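Local coordinates for proto-oncogene tyrosine-protein kinase receptor Ret (Danio rerio, PDB 7AMK) that is a receptor tyrosine kinase whose calcium-binding, cadherin-like extracellular domains take part in assembling the signalling complex with GDNF and GFR alpha 1, at residues S233-G238 with Y262-T267; N277-T282 with V339-F344; D240-L245 with G257-Y262. The protein carries 4 engineered substitutions. All coordinates share one frame; numbering follows the deposited sequence.

Overall arrangement
All three contacts lie in one cadherin-like domain. Interaction 1 pairs the short strand 235-236 with strand 255-263, and interaction 2 pairs strand 279-283 with strand 331-341 in the other sheet. Their loop ends converge on one calcium ion, bound by the buried D263, D265, N277 and D341, whereas Q237, R264 and K278 are exposed; both combine backbone pairing with metal coordination near the junction with the preceding domain. Interaction 3, farther from the metal, joins the two sheets at the border by side-chain packing: V244, G257 and L259 are buried, D240, E242 and T258 partly exposed, and its strand 241-246 touches a glycan on the outside. Strand 255-263 serves interactions 1 and 3, which share Y262.

Interaction 1 of 3, residues S233-G238 with Y262-T267; sequences SPYVQG and YDRDTT. Engineered in segment 233-238: Q237 (natural residue Asn). With CA (calcium ion), chain N; CA (calcium ion), chain M.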
loop_
_atom_site.group_PDB
_atom_site.type_symbol
_atom_site.label_atom_id
_atom_site.label_comp_id
_atom_site.label_asym_id
_atom_site.label_seq_id
_atom_site.Cartn_x
_atom_site.Cartn_y
_atom_site.Cartn_z
ATOM N N SER A 233 5.835 -30.524 -5.094
ATOM C CA SER A 233 4.602 -29.829 -5.401
ATOM C C SER A 233 4.401 -28.637 -4.475
ATOM O O SER A 233 4.890 -28.626 -3.342
ATOM C CB SER A 233 3.413 -30.765 -5.273
ATOM O OG SER A 233 3.424 -31.400 -4.015
ATOM N N PRO A 234 3.694 -27.621 -4.960
ATOM C CA PRO A 234 3.379 -26.469 -4.119
ATOM C C PRO A 234 2.412 -26.841 -3.011
ATOM O O PRO A 234 1.667 -27.813 -3.102
ATOM C CB PRO A 234 2.753 -25.489 -5.102
ATOM C CG PRO A 234 2.186 -26.364 -6.174
ATOM C CD PRO A 234 3.171 -27.471 -6.325
ATOM N N TYR A 235 2.444 -26.056 -1.935
ATOM C CA TYR A 235 1.590 -26.322 -0.777
ATOM C C TYR A 235 1.350 -25.023 -0.013
ATOM O O TYR A 235 2.132 -24.058 -0.091
ATOM C CB TYR A 235 2.202 -27.370 0.164
ATOM C CG TYR A 235 3.532 -26.936 0.790
ATOM C CD1 TYR A 235 4.733 -27.151 0.126
ATOM C CD2 TYR A 235 3.581 -26.318 2.044
ATOM C CE1 TYR A 235 5.972 -26.757 0.698
ATOM C CE2 TYR A 235 4.802 -25.924 2.615
ATOM C CZ TYR A 235 5.988 -26.146 1.939
ATOM O OH TYR A 235 7.188 -25.761 2.493
ATOM N N VAL A 236 0.286 -25.022 0.743
ATOM C CA VAL A 236 -0.025 -23.901 1.614
ATOM C C VAL A 236 0.379 -24.272 3.025
ATOM O O VAL A 236 0.437 -25.452 3.396
ATOM C CB VAL A 236 -1.513 -23.508 1.553
ATOM C CG1 VAL A 236 -1.811 -22.882 0.216
ATOM C CG2 VAL A 236 -2.366 -24.739 1.754
ATOM N N GLN A 237 0.693 -23.255 3.807
ATOM C CA GLN A 237 1.011 -23.415 5.211
ATOM C C GLN A 237 -0.174 -22.858 5.984
ATOM O O GLN A 237 -0.459 -21.656 5.921
ATOM C CB GLN A 237 2.314 -22.711 5.559
ATOM C CG GLN A 237 2.855 -23.078 6.923
ATOM C CD GLN A 237 4.366 -23.011 6.978
ATOM O OE1 GLN A 237 5.015 -22.683 5.981
ATOM N NE2 GLN A 237 4.941 -23.327 8.142
ATOM N N GLY A 238 -0.884 -23.734 6.662
ATOM C CA GLY A 238 -2.058 -23.324 7.419
ATOM C C GLY A 238 -3.309 -23.367 6.554
ATOM O O GLY A 238 -3.702 -24.439 6.088
ATOM N N TYR A 262 4.030 -22.194 -1.193
ATOM C CA TYR A 262 5.444 -22.497 -1.080
ATOM C C TYR A 262 5.810 -23.678 -1.962
ATOM O O TYR A 262 5.010 -24.596 -2.171
ATOM C CB TYR A 262 5.842 -22.796 0.374
ATOM C CG TYR A 262 5.428 -21.691 1.322
ATOM C CD1 TYR A 262 4.150 -21.665 1.883
ATOM C CD2 TYR A 262 6.304 -20.658 1.639
ATOM C CE1 TYR A 262 3.769 -20.638 2.748
ATOM C CE2 TYR A 262 5.935 -19.643 2.484
ATOM C CZ TYR A 262 4.675 -19.625 3.044
ATOM O OH TYR A 262 4.339 -18.585 3.896
ATOM N N ASP A 263 7.035 -23.640 -2.484
ATOM C CA ASP A 263 7.533 -24.715 -3.338
ATOM C C ASP A 263 9.020 -24.873 -3.050
ATOM O O ASP A 263 9.779 -23.905 -3.167
ATOM C CB ASP A 263 7.274 -24.396 -4.821
ATOM C CG ASP A 263 7.456 -25.599 -5.733
ATOM O OD1 ASP A 263 8.463 -26.309 -5.607
ATOM O OD2 ASP A 263 6.586 -25.832 -6.589
ATOM N N ARG A 264 9.436 -26.078 -2.653
ATOM C CA ARG A 264 10.832 -26.276 -2.278
ATOM C C ARG A 264 11.787 -26.187 -3.460
ATOM O O ARG A 264 12.991 -25.987 -3.250
ATOM C CB ARG A 264 10.997 -27.618 -1.569
ATOM C CG ARG A 264 10.227 -27.651 -0.265
ATOM C CD ARG A 264 10.520 -28.893 0.564
ATOM N NE ARG A 264 9.762 -28.849 1.816
ATOM C CZ ARG A 264 10.151 -28.222 2.921
ATOM N NH1 ARG A 264 11.316 -27.594 2.991
ATOM N NH2 ARG A 264 9.346 -28.224 3.983
ATOM N N ASP A 265 11.284 -26.326 -4.683
ATOM C CA ASP A 265 12.108 -26.176 -5.873
ATOM C C ASP A 265 12.458 -24.704 -6.121
ATOM O O ASP A 265 11.731 -23.786 -5.729
ATOM C CB ASP A 265 11.389 -26.742 -7.097
ATOM C CG ASP A 265 11.058 -28.209 -6.947
ATOM O OD1 ASP A 265 11.918 -28.959 -6.441
ATOM O OD2 ASP A 265 9.932 -28.622 -7.312
ATOM N N THR A 266 13.588 -24.489 -6.783
ATOM C CA THR A 266 14.040 -23.162 -7.179
ATOM C C THR A 266 13.393 -22.737 -8.489
ATOM O O THR A 266 12.889 -23.553 -9.265
ATOM C CB THR A 266 15.570 -23.125 -7.354
ATOM O OG1 THR A 266 15.925 -23.824 -8.550
ATOM C CG2 THR A 266 16.258 -23.783 -6.171
ATOM N N THR A 267 13.429 -21.434 -8.730
ATOM C CA THR A 267 12.850 -20.773 -9.874
ATOM C C THR A 267 13.780 -19.626 -10.234
ATOM O O THR A 267 14.293 -18.946 -9.333
ATOM C CB THR A 267 11.451 -20.196 -9.596
ATOM O OG1 THR A 267 10.592 -21.214 -9.072
ATOM C CG2 THR A 267 10.854 -19.652 -10.899
HETATM CA CA CA N . 7.860 -27.516 -7.776
HETATM CA CA CA M . 13.994 -30.037 -6.898
HETATM O O HOH W 1 7.449 -28.187 -1.950
#
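Y235 and Y262 face each other as an antiparallel hydrogen-bonded pair: Y262 N gives a nearly straight bond to Y235 O (2.9 Å), and Y235 N returns one to Y262 O (3.0 Å). Y235 holds CG between its own backbone N and carbonyl carbon (chi1 63°), which folds the ring back across the neighbouring strand. One ring face thereby receives Y262 CB in a CH-pi contact, 4.0 Å from the ring centroid, while the two aromatic rings themselves meet only obliquely. Beyond them Y235 OH lies over the face of the R264 guanidinium, 3.6 Å from NH2, with ring and guanidinium planes just 21° apart. The engineered Q237 sets CB 3.8 Å from Y262 CE1 and brings its OE1 over a face of the Y262 ring. Pairing of the first short strand of the domain with strand 255-263 is the A*-B pairing of cadherin-like sandwiches, and the Asp-x-Asp that follows is the calcium-binding signature of that fold. D263 turns CG anti to its N (chi1 -166°) and chelates one calcium ion through both OD1 (2.6 Å) and OD2 (2.4 Å). D263 OD1 also accepts from D265 N, closing an Asx turn that sets D265 in place to bridge two calcium ions: D265 OD2 binds the calcium held by D263, and D265 OD1 the other. D230, the N232 carbonyl, N277 and D341 complete the first site, while E196, D228 and D231 are among the ligands of the second. A water ties the two loops, donating to S233 O and accepting from R264 N.

Interaction 2 of 3, residues N277-T282 with V339-F344; sequences NKLVGT and VNDTTF. With CA (calcium ion), chain N; NAG (2-acetamido-2-deoxy-beta-D-glucopyranose), chain E.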
loop_
_atom_site.group_PDB
_atom_site.type_symbol
_atom_site.label_atom_id
_atom_site.label_comp_id
_atom_site.label_asym_id
_atom_site.label_seq_id
_atom_site.Cartn_x
_atom_site.Cartn_y
_atom_site.Cartn_z
ATOM N N ASN A 277 9.057 -25.383 -13.224
ATOM C CA ASN A 277 8.572 -24.987 -11.909
ATOM C C ASN A 277 7.670 -23.777 -11.966
ATOM O O ASN A 277 7.395 -23.171 -10.938
ATOM C CB ASN A 277 9.709 -24.703 -10.931
ATOM C CG ASN A 277 9.322 -25.031 -9.529
ATOM O OD1 ASN A 277 8.688 -26.043 -9.295
ATOM N ND2 ASN A 277 9.666 -24.168 -8.585
ATOM N N LYS A 278 7.220 -23.401 -13.149
ATOM C CA LYS A 278 6.261 -22.322 -13.274
ATOM C C LYS A 278 4.912 -22.775 -12.731
ATOM O O LYS A 278 4.410 -23.846 -13.094
ATOM C CB LYS A 278 6.151 -21.910 -14.740
ATOM C CG LYS A 278 5.226 -20.741 -15.007
ATOM C CD LYS A 278 5.168 -20.491 -16.516
ATOM C CE LYS A 278 4.086 -19.495 -16.895
ATOM N NZ LYS A 278 3.967 -19.366 -18.386
ATOM N N LEU A 279 4.317 -21.956 -11.866
ATOM C CA LEU A 279 2.934 -22.155 -11.438
ATOM C C LEU A 279 2.017 -21.242 -12.252
ATOM O O LEU A 279 2.202 -20.025 -12.260
ATOM C CB LEU A 279 2.754 -21.862 -9.944
ATOM C CG LEU A 279 3.660 -22.569 -8.937
ATOM C CD1 LEU A 279 3.276 -22.160 -7.493
ATOM C CD2 LEU A 279 3.542 -24.053 -9.157
ATOM N N VAL A 280 1.020 -21.828 -12.906
ATOM C CA VAL A 280 -0.007 -21.095 -13.641
ATOM C C VAL A 280 -1.314 -21.217 -12.868
ATOM O O VAL A 280 -1.681 -22.315 -12.434
ATOM C CB VAL A 280 -0.176 -21.625 -15.077
ATOM C CG1 VAL A 280 1.164 -21.722 -15.784
ATOM C CG2 VAL A 280 -0.883 -22.972 -15.068
ATOM N N GLY A 281 -2.009 -20.089 -12.698
ATOM C CA GLY A 281 -3.282 -20.050 -11.994
ATOM C C GLY A 281 -4.470 -19.907 -12.927
ATOM O O GLY A 281 -4.316 -19.483 -14.078
ATOM N N THR A 282 -5.662 -20.270 -12.458
ATOM C CA THR A 282 -6.870 -20.118 -13.261
ATOM C C THR A 282 -8.041 -19.803 -12.342
ATOM O O THR A 282 -8.318 -20.564 -11.413
ATOM C CB THR A 282 -7.153 -21.383 -14.074
ATOM O OG1 THR A 282 -7.227 -22.503 -13.185
ATOM C CG2 THR A 282 -6.052 -21.620 -15.088
ATOM N N VAL A 339 -4.068 -23.328 -8.558
ATOM C CA VAL A 339 -2.647 -23.100 -8.796
ATOM C C VAL A 339 -2.018 -24.417 -9.239
ATOM O O VAL A 339 -2.019 -25.402 -8.495
ATOM C CB VAL A 339 -1.946 -22.556 -7.544
ATOM C CG1 VAL A 339 -0.448 -22.599 -7.748
ATOM C CG2 VAL A 339 -2.397 -21.119 -7.239
ATOM N N ASN A 340 -1.456 -24.440 -10.441
ATOM C CA ASN A 340 -0.985 -25.680 -11.055
ATOM C C ASN A 340 0.517 -25.577 -11.328
ATOM O O ASN A 340 0.947 -24.722 -12.104
ATOM C CB ASN A 340 -1.779 -25.934 -12.333
ATOM C CG ASN A 340 -1.452 -27.245 -13.008
ATOM O OD1 ASN A 340 -0.450 -27.890 -12.723
ATOM N ND2 ASN A 340 -2.328 -27.643 -13.932
ATOM N N ASP A 341 1.309 -26.421 -10.660
ATOM C CA ASP A 341 2.728 -26.609 -10.968
ATOM C C ASP A 341 2.830 -27.454 -12.232
ATOM O O ASP A 341 2.747 -28.682 -12.181
ATOM C CB ASP A 341 3.445 -27.282 -9.803
ATOM C CG ASP A 341 4.972 -27.403 -10.024
ATOM O OD1 ASP A 341 5.471 -27.213 -11.171
ATOM O OD2 ASP A 341 5.661 -27.686 -9.011
ATOM N N THR A 342 3.061 -26.797 -13.368
ATOM C CA THR A 342 2.829 -27.437 -14.663
ATOM C C THR A 342 3.793 -28.588 -14.922
ATOM O O THR A 342 3.391 -29.633 -15.439
ATOM C CB THR A 342 2.944 -26.396 -15.773
ATOM O OG1 THR A 342 4.210 -25.725 -15.644
ATOM C CG2 THR A 342 1.794 -25.376 -15.660
ATOM N N THR A 343 5.066 -28.405 -14.603
ATOM C CA THR A 343 6.091 -29.409 -14.861
ATOM C C THR A 343 6.283 -30.372 -13.692
ATOM O O THR A 343 7.258 -31.129 -13.694
ATOM C CB THR A 343 7.434 -28.735 -15.193
ATOM O OG1 THR A 343 7.761 -27.795 -14.172
ATOM C CG2 THR A 343 7.359 -27.991 -16.508
ATOM N N PHE A 344 5.408 -30.353 -12.684
ATOM C CA PHE A 344 5.516 -31.359 -11.637
ATOM C C PHE A 344 4.903 -32.672 -12.126
ATOM O O PHE A 344 3.722 -32.694 -12.492
ATOM C CB PHE A 344 4.842 -30.903 -10.354
ATOM C CG PHE A 344 4.903 -31.932 -9.258
ATOM C CD1 PHE A 344 6.057 -32.090 -8.494
ATOM C CD2 PHE A 344 3.821 -32.767 -9.011
ATOM C CE1 PHE A 344 6.117 -33.056 -7.492
ATOM C CE2 PHE A 344 3.874 -33.716 -8.008
ATOM C CZ PHE A 344 5.022 -33.871 -7.252
HETATM CA CA CA N . 7.860 -27.516 -7.776
HETATM C C1 NAG E . -2.184 -28.831 -14.716
HETATM C C2 NAG E . -3.516 -29.388 -15.231
HETATM C C3 NAG E . -3.267 -30.604 -16.126
HETATM C C4 NAG E . -2.225 -30.320 -17.201
HETATM C C5 NAG E . -0.976 -29.682 -16.594
HETATM C C6 NAG E . 0.044 -29.219 -17.617
HETATM C C7 NAG E . -5.558 -29.193 -13.855
HETATM C C8 NAG E . -6.012 -28.131 -14.817
HETATM N N2 NAG E . -4.372 -29.759 -14.115
HETATM O O3 NAG E . -4.492 -31.025 -16.719
HETATM O O4 NAG E . -1.815 -31.568 -17.746
HETATM O O5 NAG E . -1.332 -28.532 -15.818
HETATM O O6 NAG E . -0.488 -29.093 -18.929
HETATM O O7 NAG E . -6.237 -29.526 -12.887
#
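N277 and D341 converge on one calcium ion from different directions. N277 OD1 binds it at 2.3 Å and D341 OD2 at 2.5 Å, with amide and carboxylate planes 68° apart; the metal draws these two oxygens to 3.5 Å. The amide is fixed from its other end by N277 ND2, hydrogen-bonded to T267 OG1. D341 extends CG anti to its N (chi1 -175°), and L279 crosses its stem obliquely, packing CD2 tightly against D341 CB at 3.3 Å. The other branch of L279, CD1, meets V339 CG1 on the same face of the sheet. On the face that bears V280 and N340, V280 meets T342 of the following turn at about a right angle, CG2 to CG2 at 3.6 Å. T342 places OG1 between its N and carbonyl carbon (chi1 54°), so that hydroxyl and backbone N both donate to K278 O: N at 3.3 Å, OG1 tilted from the carbonyl plane at 3.2 Å. T343 OG1 accepts from N277 N in a straight bond of 2.9 Å and is also hydrogen-bonded to D230, another ligand of the calcium. Farther from the metal, V280 and N340 exchange two backbone hydrogen bonds. N340 carries an N-linked N-acetylglucosamine on ND2, its amide leading away from strand 279-283. A type I turn from D341 to F344 ends the pairing. Strand 279-283 borders its sheet, while strand 331-341 continues to strand 350-359, where V339 packs on V351 and L353; across the sandwich L279 and V339 rest on Y317 of strand 312-321, and P234 covers L279 and D341.

Interaction 3 of 3, residues D240-L245 with G257-Y262; sequences DTEDVL and GTLFVY. With FUC (alpha-L-fucopyranose), chain F.
D240 OD1 is gripped twice: T241 OG1 donates to it at 2.8 Å, nearly in line with the C-O bond, and H354 ND1 of strand 350-359 is hydrogen-bonded to it as well. These bonds lie at the start of strand 241-246, where D240 O meets L259 CD1 at 3.6 Å. The two strands run almost antiparallel, at 172°, but their axes come no closer than 7.2 Å, and packing rather than backbone pairing joins them. E242 and L259 carry it between them. E242 CG stands anti to the backbone N (chi1 -179°), then the chain bends at chi2 (72°), which lays the carboxylate alongside the T258 backbone. On the way E242 CB touches L259 CD2 at 3.8 Å and CG passes 4.0 Å from G257 CA. V244 CG2 reaches G257 CA at 4.1 Å; a CB on G257 would point toward strand 241-246 and clash with that methyl. With an alanine here, the CG and carboxylate of E242 would be missing, which would probably open a gap beside G257 and uncover part of the T258 backbone. D243 points away from strand 255-263, and it and L245 lie beside a fucose, D243 OD2 3.6 Å from its C3; D243 OD1 is hydrogen-bonded to N356 ND2 next to the same glycan. L259 turns inward onto L353 and F355 of strand 350-359. Strand 241-246 bonds to that strand in parallel, whereas strand 255-263 belongs to the opposing sheet with strand 235-236: the first strand thus switches sheets, the A*/A split characteristic of cadherin-like beta sandwiches.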
loop_
_atom_site.group_PDB
_atom_site.type_symbol
_atom_site.label_atom_id
_atom_site.label_comp_id
_atom_site.label_asym_id
_atom_site.label_seq_id
_atom_site.Cartn_x
_atom_site.Cartn_y
_atom_site.Cartn_z
ATOM N N ASP A 240 -5.941 -22.505 3.361
ATOM C CA ASP A 240 -5.991 -22.256 1.932
ATOM C C ASP A 240 -7.042 -21.221 1.577
ATOM O O ASP A 240 -7.312 -21.003 0.392
ATOM C CB ASP A 240 -6.246 -23.554 1.159
ATOM C CG ASP A 240 -7.596 -24.195 1.493
ATOM O OD1 ASP A 240 -8.633 -23.495 1.465
ATOM O OD2 ASP A 240 -7.617 -25.419 1.756
ATOM N N THR A 241 -7.628 -20.570 2.574
ATOM C CA THR A 241 -8.746 -19.660 2.377
ATOM C C THR A 241 -8.452 -18.319 3.033
ATOM O O THR A 241 -7.910 -18.256 4.137
ATOM C CB THR A 241 -10.045 -20.251 2.950
ATOM O OG1 THR A 241 -10.405 -21.411 2.189
ATOM C CG2 THR A 241 -11.181 -19.228 2.896
ATOM N N GLU A 242 -8.810 -17.251 2.348
ATOM C CA GLU A 242 -8.619 -15.902 2.848
ATOM C C GLU A 242 -9.972 -15.206 2.840
ATOM O O GLU A 242 -10.664 -15.197 1.814
ATOM C CB GLU A 242 -7.593 -15.156 1.992
ATOM C CG GLU A 242 -7.305 -13.736 2.450
ATOM C CD GLU A 242 -6.499 -13.690 3.730
ATOM O OE1 GLU A 242 -6.363 -14.745 4.389
ATOM O OE2 GLU A 242 -5.998 -12.596 4.071
ATOM N N ASP A 243 -10.360 -14.652 3.990
ATOM C CA ASP A 243 -11.594 -13.879 4.099
ATOM C C ASP A 243 -11.337 -12.447 3.655
ATOM O O ASP A 243 -10.420 -11.784 4.152
ATOM C CB ASP A 243 -12.122 -13.903 5.534
ATOM C CG ASP A 243 -12.732 -15.256 5.934
ATOM O OD1 ASP A 243 -12.841 -16.167 5.086
ATOM O OD2 ASP A 243 -13.109 -15.405 7.119
ATOM N N VAL A 244 -12.134 -11.975 2.701
ATOM C CA VAL A 244 -11.985 -10.637 2.140
ATOM C C VAL A 244 -13.278 -9.859 2.332
ATOM O O VAL A 244 -14.369 -10.347 2.002
ATOM C CB VAL A 244 -11.608 -10.689 0.654
ATOM C CG1 VAL A 244 -11.863 -9.321 0.019
ATOM C CG2 VAL A 244 -10.157 -11.123 0.503
ATOM N N LEU A 245 -13.152 -8.647 2.861
ATOM C CA LEU A 245 -14.258 -7.713 2.999
ATOM C C LEU A 245 -13.992 -6.526 2.091
ATOM O O LEU A 245 -12.913 -5.927 2.154
ATOM C CB LEU A 245 -14.431 -7.249 4.451
ATOM C CG LEU A 245 -15.606 -6.276 4.680
ATOM C CD1 LEU A 245 -16.945 -6.926 4.346
ATOM C CD2 LEU A 245 -15.643 -5.664 6.087
ATOM N N GLY A 257 -6.448 -9.135 -0.039
ATOM C CA GLY A 257 -6.143 -10.409 0.575
ATOM C C GLY A 257 -4.863 -10.953 -0.001
ATOM O O GLY A 257 -4.472 -10.614 -1.123
ATOM N N THR A 258 -4.201 -11.794 0.784
ATOM C CA THR A 258 -2.941 -12.363 0.336
ATOM C C THR A 258 -2.844 -13.802 0.802
ATOM O O THR A 258 -2.975 -14.078 1.999
ATOM C CB THR A 258 -1.751 -11.552 0.857
ATOM O OG1 THR A 258 -1.913 -10.179 0.459
ATOM C CG2 THR A 258 -0.444 -12.104 0.290
ATOM N N LEU A 259 -2.619 -14.711 -0.144
ATOM C CA LEU A 259 -2.354 -16.112 0.152
ATOM C C LEU A 259 -0.959 -16.486 -0.339
ATOM O O LEU A 259 -0.546 -16.110 -1.446
ATOM C CB LEU A 259 -3.415 -17.025 -0.476
ATOM C CG LEU A 259 -4.792 -17.083 0.193
ATOM C CD1 LEU A 259 -5.765 -17.937 -0.611
ATOM C CD2 LEU A 259 -4.690 -17.610 1.618
ATOM N N PHE A 260 -0.240 -17.226 0.497
ATOM C CA PHE A 260 1.133 -17.635 0.242
ATOM C C PHE A 260 1.161 -19.109 -0.119
ATOM O O PHE A 260 0.540 -19.929 0.563
ATOM C CB PHE A 260 2.020 -17.384 1.467
ATOM C CG PHE A 260 2.225 -15.927 1.769
ATOM C CD1 PHE A 260 3.188 -15.200 1.093
ATOM C CD2 PHE A 260 1.432 -15.285 2.696
ATOM C CE1 PHE A 260 3.372 -13.851 1.358
ATOM C CE2 PHE A 260 1.605 -13.941 2.964
ATOM C CZ PHE A 260 2.581 -13.221 2.294
ATOM N N VAL A 261 1.883 -19.438 -1.188
ATOM C CA VAL A 261 2.090 -20.814 -1.617
ATOM C C VAL A 261 3.589 -21.044 -1.673
ATOM O O VAL A 261 4.333 -20.174 -2.133
ATOM C CB VAL A 261 1.415 -21.092 -2.981
ATOM C CG1 VAL A 261 1.964 -22.366 -3.619
ATOM C CG2 VAL A 261 -0.111 -21.138 -2.800
ATOM N N TYR A 262 4.030 -22.194 -1.193
ATOM C CA TYR A 262 5.444 -22.497 -1.080
ATOM C C TYR A 262 5.810 -23.678 -1.962
ATOM O O TYR A 262 5.010 -24.596 -2.171
ATOM C CB TYR A 262 5.842 -22.796 0.374
ATOM C CG TYR A 262 5.428 -21.691 1.322
ATOM C CD1 TYR A 262 4.150 -21.665 1.883
ATOM C CD2 TYR A 262 6.304 -20.658 1.639
ATOM C CE1 TYR A 262 3.769 -20.638 2.748
ATOM C CE2 TYR A 262 5.935 -19.643 2.484
ATOM C CZ TYR A 262 4.675 -19.625 3.044
ATOM O OH TYR A 262 4.339 -18.585 3.896
HETATM C C1 FUC F . -17.062 -12.414 8.210
HETATM C C2 FUC F . -16.285 -12.653 9.506
HETATM C C3 FUC F . -14.814 -12.999 9.191
HETATM C C4 FUC F . -14.182 -11.886 8.343
HETATM C C5 FUC F . -15.066 -11.593 7.115
HETATM C C6 FUC F . -14.633 -10.355 6.355
HETATM O O2 FUC F . -16.903 -13.661 10.291
HETATM O O3 FUC F . -14.040 -13.121 10.382
HETATM O O4 FUC F . -14.020 -10.703 9.121
HETATM O O5 FUC F . -16.453 -11.392 7.465
#